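PDB 2JC4: exodeoxyribonuclease III from Neisseria meningitidis, which probably degrades double-stranded DNA from its 3' ends as a metal-dependent exonuclease of the AP/ExoA family of DNA repair enzymes. Local coordinates for residues Asp186-Trp200 with Phe208-Leu220. Sequence-based numbering, arbitrary orientation.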
ATOM      1  N   ASP A 186      11.591  -6.195  -2.260  1.00 14.06           N
ATOM      2  CA  ASP A 186      10.276  -6.181  -2.941  1.00 14.61           C
ATOM      3  C   ASP A 186       9.705  -7.618  -2.845  1.00 13.92           C
ATOM      4  O   ASP A 186      10.055  -8.474  -3.662  1.00 13.67           O
ATOM      5  CB  ASP A 186      10.506  -5.751  -4.431  1.00 14.74           C
ATOM      6  CG  ASP A 186       9.226  -5.719  -5.289  1.00 16.92           C
ATOM      7  OD1 ASP A 186       8.167  -6.215  -4.857  1.00 17.28           O
ATOM      8  OD2 ASP A 186       9.317  -5.202  -6.441  1.00 12.36           O
ATOM      9  N   SER A 187       8.830  -7.879  -1.882  1.00 13.06           N
ATOM     10  CA  SER A 187       8.433  -9.268  -1.589  1.00 13.56           C
ATOM     11  C   SER A 187       7.869 -10.032  -2.784  1.00 14.07           C
ATOM     12  O   SER A 187       8.227 -11.195  -3.012  1.00 14.16           O
ATOM     13  CB  SER A 187       7.491  -9.375  -0.399  1.00 14.12           C
ATOM     14  OG  SER A 187       6.201  -8.871  -0.668  1.00 15.51           O
ATOM     15  N   LEU A 188       6.985  -9.395  -3.553  1.00 13.49           N
ATOM     16  CA  LEU A 188       6.360 -10.100  -4.678  1.00 13.58           C
ATOM     17  C   LEU A 188       7.435 -10.635  -5.652  1.00 14.59           C
ATOM     18  O   LEU A 188       7.322 -11.770  -6.154  1.00 14.92           O
ATOM     19  CB  LEU A 188       5.375  -9.175  -5.400  1.00 13.11           C
ATOM     20  CG  LEU A 188       4.515  -9.848  -6.485  1.00 14.67           C
ATOM     21  CD1 LEU A 188       3.070  -9.275  -6.495  1.00 16.65           C
ATOM     22  CD2 LEU A 188       5.188  -9.739  -7.833  1.00 13.49           C
ATOM     23  N   ARG A 189       8.483  -9.846  -5.901  1.00 15.08           N
ATOM     24  CA  ARG A 189       9.530 -10.265  -6.853  1.00 16.04           C
ATOM     25  C   ARG A 189      10.518 -11.280  -6.268  1.00 17.25           C
ATOM     26  O   ARG A 189      11.187 -12.015  -7.008  1.00 17.38           O
ATOM     27  CB  ARG A 189      10.265  -9.058  -7.456  1.00 16.00           C
ATOM     28  CG  ARG A 189       9.455  -8.257  -8.483  1.00 14.18           C
ATOM     29  CD  ARG A 189       9.107  -9.116  -9.675  1.00 13.59           C
ATOM     30  NE  ARG A 189       8.322  -8.392 -10.677  1.00 13.25           N
ATOM     31  CZ  ARG A 189       7.476  -8.963 -11.531  1.00 12.42           C
ATOM     32  NH1 ARG A 189       7.256 -10.279 -11.461  1.00 11.51           N
ATOM     33  NH2 ARG A 189       6.795  -8.216 -12.423  1.00  9.46           N
ATOM     34  N   GLN A 190      10.607 -11.354  -4.943  1.00 17.67           N
ATOM     35  CA  GLN A 190      11.347 -12.473  -4.343  1.00 18.64           C
ATOM     36  C   GLN A 190      10.654 -13.817  -4.683  1.00 17.67           C
ATOM     37  O   GLN A 190      11.307 -14.754  -5.114  1.00 17.76           O
ATOM     38  CB  GLN A 190      11.497 -12.313  -2.833  1.00 19.30           C
ATOM     39  CG  GLN A 190      12.052 -13.596  -2.166  1.00 23.42           C
ATOM     40  CD  GLN A 190      12.451 -13.378  -0.727  1.00 26.52           C
ATOM     41  OE1 GLN A 190      13.053 -12.353  -0.387  1.00 28.88           O
ATOM     42  NE2 GLN A 190      12.122 -14.347   0.137  1.00 26.67           N
ATOM     43  N   VAL A 191       9.338 -13.883  -4.511  1.00 17.52           N
ATOM     44  CA  VAL A 191       8.524 -15.090  -4.763  1.00 17.84           C
ATOM     45  C   VAL A 191       8.308 -15.364  -6.265  1.00 17.66           C
ATOM     46  O   VAL A 191       8.303 -16.528  -6.713  1.00 17.40           O
ATOM     47  CB  VAL A 191       7.124 -15.011  -4.020  1.00 18.36           C
ATOM     48  CG1 VAL A 191       6.229 -16.204  -4.351  1.00 19.00           C
ATOM     49  CG2 VAL A 191       7.308 -14.937  -2.515  1.00 19.06           C
ATOM     50  N   HIS A 192       8.094 -14.291  -7.032  1.00 16.52           N
ATOM     51  CA  HIS A 192       7.678 -14.371  -8.421  1.00 17.15           C
ATOM     52  C   HIS A 192       8.570 -13.434  -9.235  1.00 16.38           C
ATOM     53  O   HIS A 192       8.130 -12.350  -9.638  1.00 15.41           O
ATOM     54  CB  HIS A 192       6.230 -13.890  -8.581  1.00 16.60           C
ATOM     55  CG  HIS A 192       5.237 -14.638  -7.751  1.00 19.90           C
ATOM     56  ND1 HIS A 192       4.936 -15.966  -7.971  1.00 23.14           N
ATOM     57  CD2 HIS A 192       4.418 -14.225  -6.755  1.00 23.93           C
ATOM     58  CE1 HIS A 192       3.993 -16.346  -7.127  1.00 26.54           C
ATOM     59  NE2 HIS A 192       3.654 -15.307  -6.384  1.00 25.12           N
ATOM     60  N   PRO A 193       9.808 -13.859  -9.497  1.00 16.78           N
ATOM     61  CA  PRO A 193      10.751 -13.019 -10.205  1.00 17.13           C
ATOM     62  C   PRO A 193      10.325 -12.641 -11.633  1.00 16.76           C
ATOM     63  O   PRO A 193      10.757 -11.611 -12.103  1.00 17.24           O
ATOM     64  CB  PRO A 193      12.017 -13.879 -10.268  1.00 17.42           C
ATOM     65  CG  PRO A 193      11.839 -14.929  -9.231  1.00 19.14           C
ATOM     66  CD  PRO A 193      10.387 -15.163  -9.120  1.00 17.66           C
ATOM     67  N   GLU A 194       9.521 -13.469 -12.299  1.00 16.14           N
ATOM     68  CA  GLU A 194       9.120 -13.249 -13.698  0.50 16.12           C
ATOM     69  C   GLU A 194       7.591 -13.134 -13.820  1.00 16.32           C
ATOM     70  O   GLU A 194       6.859 -13.758 -13.035  1.00 17.47           O
ATOM     71  CB  GLU A 194       9.640 -14.435 -14.528  0.50 15.76           C
ATOM     72  CG  GLU A 194       9.680 -14.247 -16.033  0.50 14.77           C
ATOM     73  CD  GLU A 194      10.431 -15.393 -16.779  0.50 14.68           C
ATOM     74  OE1 GLU A 194      10.786 -16.424 -16.158  0.50 15.25           O
ATOM     75  OE2 GLU A 194      10.657 -15.250 -17.998  0.50 11.75           O
ATOM     76  N   GLY A 195       7.106 -12.353 -14.789  1.00 16.19           N
ATOM     77  CA  GLY A 195       5.674 -12.369 -15.112  1.00 15.77           C
ATOM     78  C   GLY A 195       4.995 -11.102 -14.635  1.00 15.69           C
ATOM     79  O   GLY A 195       5.538 -10.393 -13.776  1.00 15.74           O
ATOM     80  N   ALA A 196       3.854 -10.796 -15.262  1.00 15.42           N
ATOM     81  CA  ALA A 196       2.963  -9.680 -14.888  1.00 13.76           C
ATOM     82  C   ALA A 196       2.172 -10.028 -13.623  1.00 13.09           C
ATOM     83  O   ALA A 196       1.526 -11.080 -13.553  1.00 13.66           O
ATOM     84  CB  ALA A 196       1.980  -9.383 -16.022  1.00 13.64           C
ATOM     85  N   PHE A 197       2.227  -9.122 -12.643  1.00 11.92           N
ATOM     86  CA  PHE A 197       1.396  -9.162 -11.453  1.00 11.38           C
ATOM     87  C   PHE A 197       0.798  -7.794 -11.198  1.00 10.87           C
ATOM     88  O   PHE A 197       1.074  -7.158 -10.170  1.00  9.88           O
ATOM     89  CB  PHE A 197       2.191  -9.655 -10.240  1.00 12.19           C
ATOM     90  CG  PHE A 197       2.576 -11.108 -10.351  1.00 13.11           C
ATOM     91  CD1 PHE A 197       3.735 -11.473 -11.050  1.00 13.63           C
ATOM     92  CD2 PHE A 197       1.777 -12.107  -9.782  1.00 13.20           C
ATOM     93  CE1 PHE A 197       4.116 -12.827 -11.169  1.00 16.34           C
ATOM     94  CE2 PHE A 197       2.128 -13.459  -9.903  1.00 15.67           C
ATOM     95  CZ  PHE A 197       3.288 -13.822 -10.592  1.00 15.77           C
ATOM     96  N   TYR A 198      -0.036  -7.326 -12.133  1.00 10.39           N
ATOM     97  CA  TYR A 198      -0.626  -5.979 -11.962  1.00 10.24           C
ATOM     98  C   TYR A 198      -1.596  -5.882 -10.772  1.00 10.32           C
ATOM     99  O   TYR A 198      -2.335  -6.834 -10.465  1.00  9.86           O
ATOM    100  CB  TYR A 198      -1.370  -5.562 -13.218  1.00 10.23           C
ATOM    101  CG  TYR A 198      -0.558  -5.692 -14.490  1.00 10.56           C
ATOM    102  CD1 TYR A 198       0.775  -5.286 -14.546  1.00 11.76           C
ATOM    103  CD2 TYR A 198      -1.144  -6.187 -15.639  1.00 12.00           C
ATOM    104  CE1 TYR A 198       1.507  -5.361 -15.743  1.00 12.49           C
ATOM    105  CE2 TYR A 198      -0.407  -6.292 -16.830  1.00 13.29           C
ATOM    106  CZ  TYR A 198       0.910  -5.883 -16.858  1.00 13.15           C
ATOM    107  OH  TYR A 198       1.614  -5.986 -18.038  1.00 12.85           O
ATOM    108  N   THR A 199      -1.604  -4.720 -10.107  1.00  9.69           N
ATOM    109  CA  THR A 199      -2.449  -4.527  -8.921  1.00  7.83           C
ATOM    110  C   THR A 199      -3.466  -3.411  -9.113  1.00  9.96           C
ATOM    111  O   THR A 199      -4.366  -3.268  -8.290  1.00  9.75           O
ATOM    112  CB  THR A 199      -1.580  -4.161  -7.700  1.00  8.64           C
ATOM    113  OG1 THR A 199      -0.942  -2.920  -7.951  1.00  7.48           O
ATOM    114  CG2 THR A 199      -0.469  -5.245  -7.449  1.00  5.92           C
ATOM    115  N   TRP A 200      -3.280  -2.580 -10.157  1.00 10.50           N
ATOM    116  CA  TRP A 200      -4.205  -1.514 -10.491  1.00 10.38           C
ATOM    117  C   TRP A 200      -4.597  -1.650 -11.950  1.00 10.42           C
ATOM    118  O   TRP A 200      -3.736  -1.941 -12.784  1.00  9.89           O
ATOM    119  CB  TRP A 200      -3.557  -0.134 -10.293  1.00 11.73           C
ATOM    120  CG  TRP A 200      -4.424   0.964 -10.815  1.00 11.91           C
ATOM    121  CD1 TRP A 200      -5.557   1.473 -10.238  1.00 13.83           C
ATOM    122  CD2 TRP A 200      -4.236   1.680 -12.037  1.00 13.18           C
ATOM    123  NE1 TRP A 200      -6.080   2.454 -11.033  1.00 12.46           N
ATOM    124  CE2 TRP A 200      -5.295   2.603 -12.145  1.00 14.47           C
ATOM    125  CE3 TRP A 200      -3.269   1.622 -13.062  1.00 13.03           C
ATOM    126  CZ2 TRP A 200      -5.420   3.491 -13.230  1.00 12.60           C
ATOM    127  CZ3 TRP A 200      -3.379   2.504 -14.144  1.00 14.89           C
ATOM    128  CH2 TRP A 200      -4.462   3.434 -14.218  1.00 14.00           C
ATOM    129  N   PHE A 208      -9.329  -3.923 -16.573  1.00 10.90           N
ATOM    130  CA  PHE A 208      -9.249  -5.175 -15.789  1.00 11.17           C
ATOM    131  C   PHE A 208      -9.687  -6.353 -16.659  1.00 11.66           C
ATOM    132  O   PHE A 208      -9.008  -7.385 -16.720  1.00 10.98           O
ATOM    133  CB  PHE A 208     -10.131  -5.163 -14.528  1.00 10.55           C
ATOM    134  CG  PHE A 208     -10.135  -6.499 -13.789  1.00  9.85           C
ATOM    135  CD1 PHE A 208      -8.981  -6.951 -13.138  1.00  9.65           C
ATOM    136  CD2 PHE A 208     -11.278  -7.291 -13.755  1.00 10.87           C
ATOM    137  CE1 PHE A 208      -8.962  -8.190 -12.458  1.00 12.50           C
ATOM    138  CE2 PHE A 208     -11.276  -8.537 -13.107  1.00 12.92           C
ATOM    139  CZ  PHE A 208     -10.098  -8.988 -12.454  1.00  9.50           C
ATOM    140  N   GLN A 209     -10.812  -6.188 -17.358  1.00 11.63           N
ATOM    141  CA  GLN A 209     -11.305  -7.284 -18.228  1.00 12.07           C
ATOM    142  C   GLN A 209     -10.326  -7.630 -19.382  1.00 12.01           C
ATOM    143  O   GLN A 209     -10.328  -8.749 -19.912  1.00 11.05           O
ATOM    144  CB  GLN A 209     -12.689  -6.913 -18.760  1.00 13.12           C
ATOM    145  CG  GLN A 209     -13.839  -6.987 -17.715  1.00 15.13           C
ATOM    146  CD  GLN A 209     -13.964  -5.750 -16.832  1.00 16.40           C
ATOM    147  OE1 GLN A 209     -13.297  -4.743 -17.041  1.00 19.73           O
ATOM    148  NE2 GLN A 209     -14.815  -5.834 -15.826  1.00 17.74           N
ATOM    149  N   ARG A 210      -9.516  -6.647 -19.765  1.00 10.53           N
ATOM    150  CA  ARG A 210      -8.478  -6.786 -20.814  1.00 11.10           C
ATOM    151  C   ARG A 210      -7.096  -7.235 -20.275  1.00 11.29           C
ATOM    152  O   ARG A 210      -6.166  -7.524 -21.058  1.00 10.92           O
ATOM    153  CB  ARG A 210      -8.379  -5.448 -21.555  1.00 10.30           C
ATOM    154  CG  ARG A 210      -9.681  -5.173 -22.305  1.00 11.39           C
ATOM    155  CD  ARG A 210      -9.853  -3.710 -22.601  1.00 14.11           C
ATOM    156  NE  ARG A 210      -8.866  -3.261 -23.584  1.00 15.69           N
ATOM    157  CZ  ARG A 210      -8.589  -1.977 -23.859  1.00 16.62           C
ATOM    158  NH1 ARG A 210      -9.202  -0.985 -23.211  1.00 16.45           N
ATOM    159  NH2 ARG A 210      -7.711  -1.696 -24.810  1.00 18.46           N
ATOM    160  N   LYS A 211      -6.986  -7.332 -18.945  1.00 11.73           N
ATOM    161  CA  LYS A 211      -5.743  -7.788 -18.263  1.00 11.42           C
ATOM    162  C   LYS A 211      -4.619  -6.725 -18.289  1.00 11.66           C
ATOM    163  O   LYS A 211      -3.431  -7.050 -18.130  1.00 11.12           O
ATOM    164  CB  LYS A 211      -5.224  -9.120 -18.851  1.00 11.83           C
ATOM    165  CG  LYS A 211      -6.255 -10.258 -18.995  1.00 14.21           C
ATOM    166  CD  LYS A 211      -5.592 -11.629 -19.337  1.00 16.58           C
ATOM    167  CE  LYS A 211      -4.920 -12.272 -18.124  1.00 17.36           C
ATOM    168  NZ  LYS A 211      -5.884 -12.773 -17.110  1.00 19.27           N
ATOM    169  N   LEU A 212      -5.002  -5.452 -18.463  1.00 11.07           N
ATOM    170  CA  LEU A 212      -4.054  -4.361 -18.727  1.00 10.65           C
ATOM    171  C   LEU A 212      -3.948  -3.436 -17.503  1.00 10.08           C
ATOM    172  O   LEU A 212      -4.862  -2.699 -17.183  1.00 10.15           O
ATOM    173  CB  LEU A 212      -4.485  -3.585 -19.985  1.00 10.54           C
ATOM    174  CG  LEU A 212      -4.466  -4.435 -21.298  1.00 12.22           C
ATOM    175  CD1 LEU A 212      -4.784  -3.585 -22.489  1.00 12.32           C
ATOM    176  CD2 LEU A 212      -3.152  -5.220 -21.534  1.00 12.17           C
ATOM    177  N   GLY A 213      -2.824  -3.493 -16.811  1.00 10.09           N
ATOM    178  CA  GLY A 213      -2.685  -2.759 -15.550  1.00 10.72           C
ATOM    179  C   GLY A 213      -1.233  -2.389 -15.211  1.00 10.55           C
ATOM    180  O   GLY A 213      -0.311  -2.561 -16.032  1.00 11.20           O
ATOM    181  N   LEU A 214      -1.051  -1.825 -14.016  1.00 10.44           N
ATOM    182  CA  LEU A 214       0.258  -1.521 -13.426  1.00  9.58           C
ATOM    183  C   LEU A 214       0.416  -2.287 -12.088  1.00 10.37           C
ATOM    184  O   LEU A 214      -0.556  -2.490 -11.352  1.00 11.19           O
ATOM    185  CB  LEU A 214       0.419  -0.024 -13.181  1.00  8.73           C
ATOM    186  CG  LEU A 214       0.075   0.928 -14.353  1.00  9.34           C
ATOM    187  CD1 LEU A 214       0.224   2.330 -13.827  1.00 10.14           C
ATOM    188  CD2 LEU A 214       0.989   0.712 -15.527  1.00 13.16           C
ATOM    189  N   ARG A 215       1.635  -2.725 -11.803  1.00 10.04           N
ATOM    190  CA  ARG A 215       1.968  -3.190 -10.447  1.00  8.60           C
ATOM    191  C   ARG A 215       2.512  -2.029  -9.640  1.00  8.35           C
ATOM    192  O   ARG A 215       3.710  -1.724  -9.713  1.00  8.52           O
ATOM    193  CB  ARG A 215       2.973  -4.360 -10.448  1.00  8.16           C
ATOM    194  CG  ARG A 215       3.188  -4.986  -9.067  1.00  8.66           C
ATOM    195  CD  ARG A 215       4.216  -6.150  -9.097  1.00  9.88           C
ATOM    196  NE  ARG A 215       5.574  -5.655  -9.349  1.00 10.69           N
ATOM    197  CZ  ARG A 215       6.536  -5.610  -8.415  1.00 11.75           C
ATOM    198  NH1 ARG A 215       6.301  -6.050  -7.189  1.00  8.61           N
ATOM    199  NH2 ARG A 215       7.737  -5.154  -8.719  1.00  8.68           N
ATOM    200  N   ILE A 216       1.638  -1.399  -8.857  1.00  8.60           N
ATOM    201  CA  ILE A 216       2.015  -0.230  -8.042  1.00  9.33           C
ATOM    202  C   ILE A 216       1.761  -0.389  -6.559  1.00  9.58           C
ATOM    203  O   ILE A 216       2.144   0.494  -5.763  1.00 11.04           O
ATOM    204  CB  ILE A 216       1.327   1.071  -8.557  1.00 10.51           C
ATOM    205  CG1 ILE A 216      -0.215   0.906  -8.587  1.00  8.81           C
ATOM    206  CG2 ILE A 216       1.911   1.448  -9.988  1.00 10.04           C
ATOM    207  CD1 ILE A 216      -0.970   2.192  -9.039  1.00 11.70           C
ATOM    208  N   ASP A 217       1.079  -1.469  -6.181  1.00  8.23           N
ATOM    209  CA  ASP A 217       0.878  -1.786  -4.779  1.00  9.44           C
ATOM    210  C   ASP A 217       1.856  -2.869  -4.345  1.00  9.07           C
ATOM    211  O   ASP A 217       1.876  -3.995  -4.933  1.00  8.92           O
ATOM    212  CB  ASP A 217      -0.569  -2.252  -4.573  1.00  9.68           C
ATOM    213  CG  ASP A 217      -1.571  -1.193  -4.997  1.00 11.72           C
ATOM    214  OD1 ASP A 217      -1.876  -0.350  -4.148  1.00 12.34           O
ATOM    215  OD2 ASP A 217      -2.096  -1.251  -6.144  1.00  9.83           O
ATOM    216  N   HIS A 218       2.658  -2.556  -3.322  1.00 10.06           N
ATOM    217  CA  HIS A 218       3.835  -3.420  -3.009  1.00  9.76           C
ATOM    218  C   HIS A 218       3.902  -3.744  -1.545  1.00  9.41           C
ATOM    219  O   HIS A 218       3.293  -3.052  -0.735  1.00  9.60           O
ATOM    220  CB  HIS A 218       5.155  -2.735  -3.422  1.00 10.30           C
ATOM    221  CG  HIS A 218       5.177  -2.268  -4.850  1.00 10.39           C
ATOM    222  ND1 HIS A 218       4.990  -3.123  -5.904  1.00  9.90           N
ATOM    223  CD2 HIS A 218       5.291  -1.024  -5.386  1.00 10.92           C
ATOM    224  CE1 HIS A 218       5.023  -2.435  -7.040  1.00 13.22           C
ATOM    225  NE2 HIS A 218       5.211  -1.156  -6.751  1.00  8.41           N
ATOM    226  N   ILE A 219       4.691  -4.766  -1.193  1.00 10.16           N
ATOM    227  CA  ILE A 219       4.924  -5.098   0.222  1.00 10.37           C
ATOM    228  C   ILE A 219       6.441  -5.244   0.373  1.00 10.02           C
ATOM    229  O   ILE A 219       7.028  -6.145  -0.204  1.00 10.35           O
ATOM    230  CB  ILE A 219       4.199  -6.399   0.643  1.00  9.90           C
ATOM    231  CG1 ILE A 219       2.667  -6.234   0.482  1.00 10.47           C
ATOM    232  CG2 ILE A 219       4.495  -6.722   2.136  1.00  9.95           C
ATOM    233  CD1 ILE A 219       1.887  -7.494   0.698  1.00  9.33           C
ATOM    234  N   LEU A 220       7.067  -4.287   1.045  1.00 10.49           N
ATOM    235  CA  LEU A 220       8.533  -4.256   1.142  1.00 11.25           C
ATOM    236  C   LEU A 220       8.886  -4.736   2.545  1.00 11.99           C
ATOM    237  O   LEU A 220       8.286  -4.273   3.534  1.00 11.90           O
ATOM    238  CB  LEU A 220       9.113  -2.855   0.851  1.00 10.54           C
ATOM    239  CG  LEU A 220       8.705  -2.060  -0.416  1.00 13.91           C
ATOM    240  CD1 LEU A 220       9.689  -0.909  -0.668  1.00 13.20           C
ATOM    241  CD2 LEU A 220       8.545  -2.907  -1.630  1.00 13.00           C
TER
HETATM  242  O   HOH W   1       5.648  -6.402  -3.376  1.00 10.59           O
HETATM  243  O   HOH W   2       9.456  -5.943 -11.452  1.00 13.90           O
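The guanidinium of Arg215 lies almost coplanar with the carboxylate of Asp186, their planes 8° apart. His218 CE1 lies over the middle of one guanidinium face, and Arg189 NE nearer the rim of the other. At the edge the grip is end-on: Arg215 NH1 meets Asp186 OD1 at 3.0 Å and NH2 meets OD2 at 2.8 Å, each oxygen using its syn lone pair. This salt bridge is buried and fixes the rotation of both groups. The two arginines approach closely, but Asp155 forms a salt bridge with each, which probably offsets their charge. The Tyr198 ring has Gly213 O over the centre of one face, Ala196 CB on the opposite face and Lys211 O at its edge.

The backbone N-H groups of Thr199 and Trp200 both bond to Leu214 O, forming a classic beta bulge. In Thr199, chi1 of 63° turns OG1 to take the Ile216 N-H and donate to the anti lone pair of Asp217 OD2 at 2.7 Å. That oxygen also bonds His247, and Asp217 is predicted to be important for catalysis; Thr199 thus probably helps to position it.

Ser187 N and OG both reach Ile219 O, tying helix 187-191 to strand 217-221. Asp186 pairs antiparallel with Leu220 at one sheet's edge in the DNase I-like alpha/beta sandwich. Helix 170-180 packs on both residues; strands 229-234 and 250-254 of the other sheet touch Ser187 and Ile219, respectively.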